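Local coordinates for protein GTP cyclohydrolase 1 type 2 homolog (Thermus thermophilus, PDB 2YYB) that is of uncertain function but, as a GTP cyclohydrolase 1 type 2/NIF3-family homolog, probably binds divalent metal ions, at residues A[209-212]-A[213-217]; A[155-158]-A[159-163]; A[223-226]-A[227-231]. One frame throughout, in Å; residues are numbered along the deposited sequence.

Interaction 1: residues A[209-212]-A[213-217]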
ATOM      1  N   GLY A 209      20.214 -23.977  16.316  1.00 36.40           N
ATOM      2  CA  GLY A 209      19.180 -24.719  15.612  1.00 36.61           C
ATOM      3  C   GLY A 209      17.807 -24.088  15.722  1.00 38.02           C
ATOM      4  O   GLY A 209      17.431 -23.626  16.791  1.00 38.87           O
ATOM      5  N   HIS A 210      17.060 -24.049  14.623  1.00 38.32           N
ATOM      6  CA  HIS A 210      15.724 -23.468  14.662  1.00 40.28           C
ATOM      7  C   HIS A 210      14.815 -24.413  15.459  1.00 39.75           C
ATOM      8  O   HIS A 210      14.036 -23.979  16.309  1.00 39.83           O
ATOM      9  CB  HIS A 210      15.185 -23.277  13.241  1.00 42.31           C
ATOM     10  CG  HIS A 210      14.031 -22.326  13.148  1.00 43.81           C
ATOM     11  ND1 HIS A 210      12.919 -22.417  13.958  1.00 45.86           N
ATOM     12  CD2 HIS A 210      13.802 -21.287  12.309  1.00 45.25           C
ATOM     13  CE1 HIS A 210      12.053 -21.476  13.618  1.00 47.30           C
ATOM     14  NE2 HIS A 210      12.565 -20.777  12.621  1.00 46.67           N
ATOM     15  N   TYR A 211      14.929 -25.708  15.189  1.00 39.45           N
ATOM     16  CA  TYR A 211      14.126 -26.696  15.907  1.00 40.47           C
ATOM     17  C   TYR A 211      14.530 -26.788  17.373  1.00 40.18           C
ATOM     18  O   TYR A 211      13.699 -26.654  18.266  1.00 40.70           O
ATOM     19  CB  TYR A 211      14.293 -28.078  15.286  1.00 38.35           C
ATOM     20  CG  TYR A 211      13.482 -29.167  15.956  1.00 38.60           C
ATOM     21  CD1 TYR A 211      12.128 -29.335  15.665  1.00 40.21           C
ATOM     22  CD2 TYR A 211      14.075 -30.062  16.845  1.00 38.84           C
ATOM     23  CE1 TYR A 211      11.388 -30.366  16.231  1.00 37.42           C
ATOM     24  CE2 TYR A 211      13.340 -31.102  17.422  1.00 38.29           C
ATOM     25  CZ  TYR A 211      11.995 -31.245  17.108  1.00 38.84           C
ATOM     26  OH  TYR A 211      11.248 -32.246  17.693  1.00 39.66           O
ATOM     27  N   ASP A 212      15.814 -27.018  17.606  1.00 40.50           N
ATOM     28  CA  ASP A 212      16.321 -27.174  18.957  1.00 41.64           C
ATOM     29  C   ASP A 212      16.131 -26.004  19.900  1.00 43.23           C
ATOM     30  O   ASP A 212      16.213 -26.192  21.117  1.00 44.29           O
ATOM     31  CB  ASP A 212      17.795 -27.572  18.937  1.00 41.18           C
ATOM     32  CG  ASP A 212      18.001 -28.954  18.376  1.00 41.67           C
ATOM     33  OD1 ASP A 212      17.163 -29.826  18.678  1.00 42.35           O
ATOM     34  OD2 ASP A 212      18.991 -29.171  17.644  1.00 42.16           O
ATOM     35  N   THR A 213      15.870 -24.810  19.376  1.00 42.59           N
ATOM     36  CA  THR A 213      15.674 -23.668  20.265  1.00 41.05           C
ATOM     37  C   THR A 213      14.188 -23.363  20.472  1.00 41.88           C
ATOM     38  O   THR A 213      13.823 -22.779  21.495  1.00 42.47           O
ATOM     39  CB  THR A 213      16.422 -22.360  19.764  1.00 39.47           C
ATOM     40  OG1 THR A 213      15.830 -21.877  18.552  1.00 36.81           O
ATOM     41  CG2 THR A 213      17.917 -22.635  19.533  1.00 36.48           C
ATOM     42  N   GLU A 214      13.330 -23.741  19.517  1.00 42.09           N
ATOM     43  CA  GLU A 214      11.896 -23.466  19.665  1.00 42.30           C
ATOM     44  C   GLU A 214      11.153 -24.717  20.211  1.00 41.70           C
ATOM     45  O   GLU A 214       9.963 -24.912  20.010  1.00 43.02           O
ATOM     46  CB  GLU A 214      11.291 -22.910  18.331  1.00 43.21           C
ATOM     47  CG  GLU A 214      11.757 -21.443  17.962  1.00 43.71           C
ATOM     48  CD  GLU A 214      10.902 -20.728  16.884  1.00 46.99           C
ATOM     49  OE1 GLU A 214      10.680 -21.327  15.803  1.00 45.16           O
ATOM     50  OE2 GLU A 214      10.456 -19.553  17.102  1.00 45.86           O
ATOM     51  N   THR A 215      11.901 -25.526  20.954  1.00 40.39           N
ATOM     52  CA  THR A 215      11.447 -26.759  21.603  1.00 39.20           C
ATOM     53  C   THR A 215      10.954 -26.448  23.027  1.00 41.11           C
ATOM     54  O   THR A 215      10.099 -27.138  23.583  1.00 41.41           O
ATOM     55  CB  THR A 215      12.645 -27.747  21.745  1.00 37.07           C
ATOM     56  OG1 THR A 215      12.321 -28.998  21.161  1.00 35.25           O
ATOM     57  CG2 THR A 215      13.009 -27.968  23.202  1.00 35.05           C
ATOM     58  N   PHE A 216      11.522 -25.395  23.605  1.00 42.70           N
ATOM     59  CA  PHE A 216      11.245 -24.982  24.978  1.00 43.20           C
ATOM     60  C   PHE A 216       9.879 -24.383  25.323  1.00 42.10           C
ATOM     61  O   PHE A 216       9.411 -24.533  26.445  1.00 44.27           O
ATOM     62  CB  PHE A 216      12.363 -24.030  25.421  1.00 43.13           C
ATOM     63  CG  PHE A 216      13.731 -24.634  25.303  1.00 43.84           C
ATOM     64  CD1 PHE A 216      14.190 -25.547  26.258  1.00 43.45           C
ATOM     65  CD2 PHE A 216      14.535 -24.358  24.196  1.00 42.34           C
ATOM     66  CE1 PHE A 216      15.437 -26.183  26.106  1.00 44.20           C
ATOM     67  CE2 PHE A 216      15.778 -24.984  24.033  1.00 40.37           C
ATOM     68  CZ  PHE A 216      16.232 -25.896  24.983  1.00 42.43           C
ATOM     69  N   GLY A 217       9.243 -23.700  24.388  1.00 40.70           N
ATOM     70  CA  GLY A 217       7.947 -23.121  24.690  1.00 40.75           C
ATOM     71  C   GLY A 217       6.836 -24.159  24.848  1.00 40.67           C
ATOM     72  O   GLY A 217       6.222 -24.277  25.929  1.00 39.64           O
TER
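Gly209 and Thr213 bracket a weakly bonded helical turn that leads into helix 216-229 and carries two predicted ligands of a divalent metal, His210 and Glu214, four residues apart. Gly209 O receives the Thr213 hydroxyl at 3.0 Å from OG1, in the carbonyl plane, with a C=O...OG1 angle of 156°. A weaker bond from Thr213 N reaches the same oxygen, and OG1 is also met by Gly171 N, which ties the turn to the loop around Ser170. Thr213 OG1 lies between its own backbone N and carbonyl carbon (chi1 67°), the rotamer that brings the hydroxyl back over the start of the turn. His210 gives its carbonyl O to Glu214 N at 3.3 Å, and the side chains of both residues leave on the same side of the turn. There the imidazole and the Glu214 carboxylate approach obliquely, their planes 70° apart; which way round the ring sits is doubtful, and so is its detailed fit to the carboxylate. Glu214 also makes weak hydrogen bonds to His64 and His65, both predicted metal ligands, while His192 of a second subunit stacks on the His210 ring. Tyr211 contributes mainly backbone: its O takes a weak bond from Glu214 N at 3.2 Å, making that N-H bifurcated between two carbonyls. Its phenol swings away from the turn, where OH bonds to Asp237 and His238. Asp212 takes part through its carbonyl, one turn before an aromatic residue. Asp212 O approaches Phe216 CE2 obliquely, and Thr215 CG2 sits over the centre of one face of that ring, 3.9 Å above its plane.

Interaction 2: residues A[155-158]-A[159-163]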
ATOM      1  N   VAL A 155      29.162 -21.403  16.284  1.00 39.48           N
ATOM      2  CA  VAL A 155      29.519 -20.170  16.943  1.00 39.07           C
ATOM      3  C   VAL A 155      30.370 -19.318  16.026  1.00 38.38           C
ATOM      4  O   VAL A 155      31.298 -19.814  15.388  1.00 38.15           O
ATOM      5  CB  VAL A 155      30.238 -20.453  18.305  1.00 40.24           C
ATOM      6  CG1 VAL A 155      30.586 -21.925  18.406  1.00 40.16           C
ATOM      7  CG2 VAL A 155      31.481 -19.577  18.465  1.00 38.95           C
ATOM      8  N   HIS A 156      30.001 -18.043  15.943  1.00 36.96           N
ATOM      9  CA  HIS A 156      30.700 -17.054  15.138  1.00 38.01           C
ATOM     10  C   HIS A 156      31.218 -15.995  16.105  1.00 39.57           C
ATOM     11  O   HIS A 156      30.461 -15.137  16.576  1.00 39.86           O
ATOM     12  CB  HIS A 156      29.749 -16.410  14.116  1.00 36.27           C
ATOM     13  CG  HIS A 156      29.457 -17.277  12.928  1.00 35.47           C
ATOM     14  ND1 HIS A 156      28.486 -16.966  12.002  1.00 33.55           N
ATOM     15  CD2 HIS A 156      30.026 -18.433  12.503  1.00 34.56           C
ATOM     16  CE1 HIS A 156      28.471 -17.891  11.057  1.00 35.42           C
ATOM     17  NE2 HIS A 156      29.395 -18.793  11.339  1.00 34.11           N
ATOM     18  N   GLN A 157      32.507 -16.069  16.413  1.00 40.29           N
ATOM     19  CA  GLN A 157      33.102 -15.120  17.333  1.00 43.11           C
ATOM     20  C   GLN A 157      33.770 -13.972  16.612  1.00 42.77           C
ATOM     21  O   GLN A 157      34.824 -14.136  16.015  1.00 43.13           O
ATOM     22  CB  GLN A 157      34.130 -15.812  18.229  1.00 44.25           C
ATOM     23  CG  GLN A 157      34.850 -14.837  19.136  1.00 45.47           C
ATOM     24  CD  GLN A 157      35.973 -15.458  19.935  1.00 47.56           C
ATOM     25  OE1 GLN A 157      36.665 -14.749  20.661  1.00 50.03           O
ATOM     26  NE2 GLN A 157      36.163 -16.780  19.819  1.00 48.17           N
ATOM     27  N   GLY A 158      33.158 -12.804  16.675  1.00 43.61           N
ATOM     28  CA  GLY A 158      33.738 -11.653  16.016  1.00 47.56           C
ATOM     29  C   GLY A 158      34.252 -10.715  17.083  1.00 49.28           C
ATOM     30  O   GLY A 158      35.181  -9.921  16.859  1.00 49.17           O
ATOM     31  N   GLY A 159      33.623 -10.829  18.252  1.00 50.69           N
ATOM     32  CA  GLY A 159      33.986 -10.023  19.396  1.00 50.84           C
ATOM     33  C   GLY A 159      34.752 -10.806  20.453  1.00 51.86           C
ATOM     34  O   GLY A 159      35.547 -11.707  20.148  1.00 49.44           O
ATOM     35  N   LEU A 160      34.493 -10.447  21.707  1.00 54.30           N
ATOM     36  CA  LEU A 160      35.132 -11.044  22.878  1.00 57.54           C
ATOM     37  C   LEU A 160      35.385 -12.551  22.843  1.00 58.00           C
ATOM     38  O   LEU A 160      35.097 -13.243  21.871  1.00 58.80           O
ATOM     39  CB  LEU A 160      34.294 -10.728  24.114  1.00 60.48           C
ATOM     40  CG  LEU A 160      33.969  -9.253  24.351  1.00 63.25           C
ATOM     41  CD1 LEU A 160      33.012  -9.122  25.554  1.00 63.06           C
ATOM     42  CD2 LEU A 160      35.288  -8.480  24.573  1.00 62.80           C
ATOM     43  N   ASP A 161      35.930 -13.045  23.943  1.00 58.19           N
ATOM     44  CA  ASP A 161      36.214 -14.460  24.106  1.00 57.18           C
ATOM     45  C   ASP A 161      35.417 -14.849  25.349  1.00 56.10           C
ATOM     46  O   ASP A 161      35.176 -16.023  25.636  1.00 54.34           O
ATOM     47  CB  ASP A 161      37.702 -14.672  24.360  1.00 58.90           C
ATOM     48  CG  ASP A 161      38.089 -16.114  24.260  1.00 61.07           C
ATOM     49  OD1 ASP A 161      39.124 -16.516  24.850  1.00 60.09           O
ATOM     50  OD2 ASP A 161      37.340 -16.843  23.572  1.00 62.61           O
ATOM     51  N   HIS A 162      35.027 -13.812  26.081  1.00 55.03           N
ATOM     52  CA  HIS A 162      34.251 -13.924  27.298  1.00 56.37           C
ATOM     53  C   HIS A 162      33.086 -12.969  27.133  1.00 56.21           C
ATOM     54  O   HIS A 162      33.260 -11.816  26.717  1.00 56.64           O
ATOM     55  CB  HIS A 162      35.100 -13.531  28.518  1.00 58.31           C
ATOM     56  CG  HIS A 162      36.246 -14.464  28.771  1.00 60.88           C
ATOM     57  ND1 HIS A 162      37.293 -14.616  27.884  1.00 60.68           N
ATOM     58  CD2 HIS A 162      36.461 -15.362  29.763  1.00 61.17           C
ATOM     59  CE1 HIS A 162      38.097 -15.573  28.315  1.00 60.86           C
ATOM     60  NE2 HIS A 162      37.614 -16.043  29.451  1.00 61.62           N
ATOM     61  N   VAL A 163      31.893 -13.452  27.446  1.00 54.78           N
ATOM     62  CA  VAL A 163      30.709 -12.638  27.305  1.00 53.85           C
ATOM     63  C   VAL A 163      30.064 -12.404  28.659  1.00 54.42           C
ATOM     64  O   VAL A 163      30.291 -13.165  29.600  1.00 54.43           O
ATOM     65  CB  VAL A 163      29.683 -13.322  26.341  1.00 54.37           C
ATOM     66  CG1 VAL A 163      30.370 -13.683  25.018  1.00 52.36           C
ATOM     67  CG2 VAL A 163      29.084 -14.577  26.987  1.00 53.17           C
TER
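Gln157, the last residue of strand 154-157, reaches across a Gly158-Gly159 turn to the backbone of Leu160. The polar contacts gather at its terminal amide. The atom modelled as OE1 lies 2.5 Å from Leu160 O and 3.3 Å from Gly159 O, an unlikely meeting of three oxygens if taken literally; the amide is probably turned over, and which of its ends faces the two carbonyls is not settled. With CG anti to the backbone N (chi1 176°) and the chain extended beyond it, the amide is carried straight out to the loop. The aliphatic part of Gln157 is close to the same carbonyls, CG lying 3.2 Å from Leu160 O. The Asp161 carboxylate runs almost parallel to the amide plane, 6° apart, without closing on it as tightly as the carbonyls do. Gly158 and Gly159 carry the chain off the strand at the surface. This strand is an outermost one of a four-stranded mixed sheet; Gly158 still bonds to Leu203, and the loop goes on to strand 166-169, at the other side of the sheet. Because carbonyl oxygens can only accept hydrogen bonds, the amide nitrogen is the end that could bind them: if it does face them, one side chain would clasp the start of the loop to the strand it leaves.

Interaction 3: residues A[223-226]-A[227-231]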
ATOM      1  N   ALA A 223       3.403 -28.334  30.290  1.00 43.50           N
ATOM      2  CA  ALA A 223       3.678 -28.586  31.709  1.00 43.18           C
ATOM      3  C   ALA A 223       2.868 -27.652  32.598  1.00 43.29           C
ATOM      4  O   ALA A 223       2.465 -28.011  33.714  1.00 43.03           O
ATOM      5  CB  ALA A 223       5.151 -28.401  31.991  1.00 43.15           C
ATOM      6  N   HIS A 224       2.652 -26.442  32.099  1.00 42.00           N
ATOM      7  CA  HIS A 224       1.877 -25.443  32.813  1.00 41.19           C
ATOM      8  C   HIS A 224       0.444 -25.933  32.911  1.00 41.40           C
ATOM      9  O   HIS A 224      -0.142 -25.935  33.988  1.00 42.88           O
ATOM     10  CB  HIS A 224       1.930 -24.124  32.058  1.00 41.35           C
ATOM     11  CG  HIS A 224       1.064 -23.052  32.636  1.00 43.08           C
ATOM     12  ND1 HIS A 224       1.158 -22.641  33.946  1.00 44.95           N
ATOM     13  CD2 HIS A 224       0.136 -22.252  32.059  1.00 44.10           C
ATOM     14  CE1 HIS A 224       0.331 -21.631  34.151  1.00 45.08           C
ATOM     15  NE2 HIS A 224      -0.301 -21.375  33.022  1.00 44.38           N
ATOM     16  N   LEU A 225      -0.114 -26.377  31.789  1.00 40.65           N
ATOM     17  CA  LEU A 225      -1.490 -26.848  31.790  1.00 40.00           C
ATOM     18  C   LEU A 225      -1.675 -28.079  32.667  1.00 39.74           C
ATOM     19  O   LEU A 225      -2.761 -28.306  33.167  1.00 41.30           O
ATOM     20  CB  LEU A 225      -1.975 -27.137  30.364  1.00 37.61           C
ATOM     21  CG  LEU A 225      -1.997 -25.990  29.347  1.00 36.95           C
ATOM     22  CD1 LEU A 225      -2.306 -26.554  27.964  1.00 35.87           C
ATOM     23  CD2 LEU A 225      -3.019 -24.940  29.734  1.00 35.26           C
ATOM     24  N   GLU A 226      -0.633 -28.876  32.864  1.00 40.26           N
ATOM     25  CA  GLU A 226      -0.771 -30.063  33.709  1.00 42.50           C
ATOM     26  C   GLU A 226      -0.727 -29.686  35.180  1.00 44.43           C
ATOM     27  O   GLU A 226      -1.242 -30.406  36.040  1.00 43.18           O
ATOM     28  CB  GLU A 226       0.343 -31.066  33.451  1.00 42.32           C
ATOM     29  CG  GLU A 226       0.268 -32.277  34.369  1.00 46.73           C
ATOM     30  CD  GLU A 226       1.278 -33.353  34.002  1.00 51.09           C
ATOM     31  OE1 GLU A 226       1.003 -34.546  34.264  1.00 52.43           O
ATOM     32  OE2 GLU A 226       2.356 -33.009  33.455  1.00 53.91           O
ATOM     33  N   ALA A 227      -0.091 -28.553  35.459  1.00 45.64           N
ATOM     34  CA  ALA A 227       0.045 -28.073  36.815  1.00 45.85           C
ATOM     35  C   ALA A 227      -1.243 -27.428  37.243  1.00 46.39           C
ATOM     36  O   ALA A 227      -1.637 -27.522  38.395  1.00 47.91           O
ATOM     37  CB  ALA A 227       1.186 -27.061  36.904  1.00 45.11           C
ATOM     38  N   ARG A 228      -1.917 -26.785  36.303  1.00 47.43           N
ATOM     39  CA  ARG A 228      -3.139 -26.079  36.630  1.00 47.67           C
ATOM     40  C   ARG A 228      -4.442 -26.809  36.309  1.00 48.81           C
ATOM     41  O   ARG A 228      -5.505 -26.414  36.796  1.00 51.20           O
ATOM     42  CB  ARG A 228      -3.118 -24.725  35.934  1.00 45.66           C
ATOM     43  CG  ARG A 228      -4.293 -23.855  36.225  1.00 46.34           C
ATOM     44  CD  ARG A 228      -4.355 -22.742  35.217  1.00 48.04           C
ATOM     45  NE  ARG A 228      -5.618 -22.014  35.281  1.00 51.98           N
ATOM     46  CZ  ARG A 228      -5.850 -20.973  36.074  1.00 52.53           C
ATOM     47  NH1 ARG A 228      -4.895 -20.519  36.884  1.00 50.65           N
ATOM     48  NH2 ARG A 228      -7.044 -20.391  36.056  1.00 52.06           N
ATOM     49  N   PHE A 229      -4.376 -27.871  35.512  1.00 47.45           N
ATOM     50  CA  PHE A 229      -5.585 -28.599  35.144  1.00 45.40           C
ATOM     51  C   PHE A 229      -5.407 -30.097  35.211  1.00 45.18           C
ATOM     52  O   PHE A 229      -6.327 -30.850  34.902  1.00 46.58           O
ATOM     53  CB  PHE A 229      -6.017 -28.232  33.728  1.00 44.97           C
ATOM     54  CG  PHE A 229      -6.376 -26.790  33.558  1.00 44.28           C
ATOM     55  CD1 PHE A 229      -7.462 -26.252  34.225  1.00 42.76           C
ATOM     56  CD2 PHE A 229      -5.633 -25.974  32.711  1.00 43.95           C
ATOM     57  CE1 PHE A 229      -7.811 -24.923  34.056  1.00 43.68           C
ATOM     58  CE2 PHE A 229      -5.972 -24.644  32.536  1.00 43.83           C
ATOM     59  CZ  PHE A 229      -7.065 -24.112  33.208  1.00 44.43           C
ATOM     60  N   GLY A 230      -4.221 -30.540  35.588  1.00 43.62           N
ATOM     61  CA  GLY A 230      -3.999 -31.967  35.687  1.00 42.49           C
ATOM     62  C   GLY A 230      -4.063 -32.716  34.372  1.00 42.54           C
ATOM     63  O   GLY A 230      -4.156 -33.944  34.370  1.00 44.34           O
ATOM     64  N   LEU A 231      -4.029 -32.000  33.250  1.00 42.32           N
ATOM     65  CA  LEU A 231      -4.043 -32.670  31.946  1.00 40.55           C
ATOM     66  C   LEU A 231      -2.671 -33.316  31.725  1.00 39.29           C
ATOM     67  O   LEU A 231      -1.636 -32.695  31.921  1.00 38.14           O
ATOM     68  CB  LEU A 231      -4.317 -31.676  30.796  1.00 38.23           C
ATOM     69  CG  LEU A 231      -5.694 -31.003  30.665  1.00 39.78           C
ATOM     70  CD1 LEU A 231      -5.639 -29.916  29.600  1.00 36.59           C
ATOM     71  CD2 LEU A 231      -6.774 -32.039  30.322  1.00 36.80           C
TER
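Glu226 and Leu225 meet the residues that follow them at the end of helix 216-229, and Ala227 meets the turn before it. Glu226 works through its backbone and the root of its side chain. Its O takes a weak hydrogen bond from Gly230 N at 3.0 Å and a C-H...O contact from Gly230 CA at 3.2 Å. With CG anti to the backbone N (chi1 177°), Glu226 CB and CG lie alongside Leu231 O; Trp233 touches this side chain from the neighbouring strand. Leu225 O accepts Phe229 N at 2.9 Å. One turn apart, Leu225 CD2 and Phe229 CE2 approach to 4.1 Å, and Arg228 CG sits over one face of the phenyl ring. Leu225 and Phe229 both pack on helix 3-13, Leu225 among Leu6, Tyr9 and Leu10, and Phe229 edge-to-face with Tyr9. Ala227 N is shared by two carbonyls, Ala223 O at 3.1 Å and His224 O at 3.0 Å, weakly in each case. His224 O also takes Arg228 N at 3.0 Å, a regular helical bond. The His224 ring stacks on Tyr13 and bonds to Tyr9. Gly230, with positive phi, then breaks the helical course: a glycine-terminated helix C-terminus, here joining helix 216-229 to strand 233-235.

Interaction 1 holds two of the predicted metal ligands and its centre lies about 5 Å from the centre of the chain, whereas interactions 2 and 3 lie away from that site, their centres about 25 and 19 Å from the chain centre and on opposite sides of it. Those two centres are about 40 Å apart. Helix 216-229 joins 209-217 to 223-231: it starts beside the metal-site turn and runs on into interaction 3, with about 21 Å between the two centres. Interaction 2 belongs to the four-stranded sheet, whose strand 204-207 pairs with 154-157 and leads into interaction 1; those two contacts approach to about 9 Å at their nearest atoms without touching.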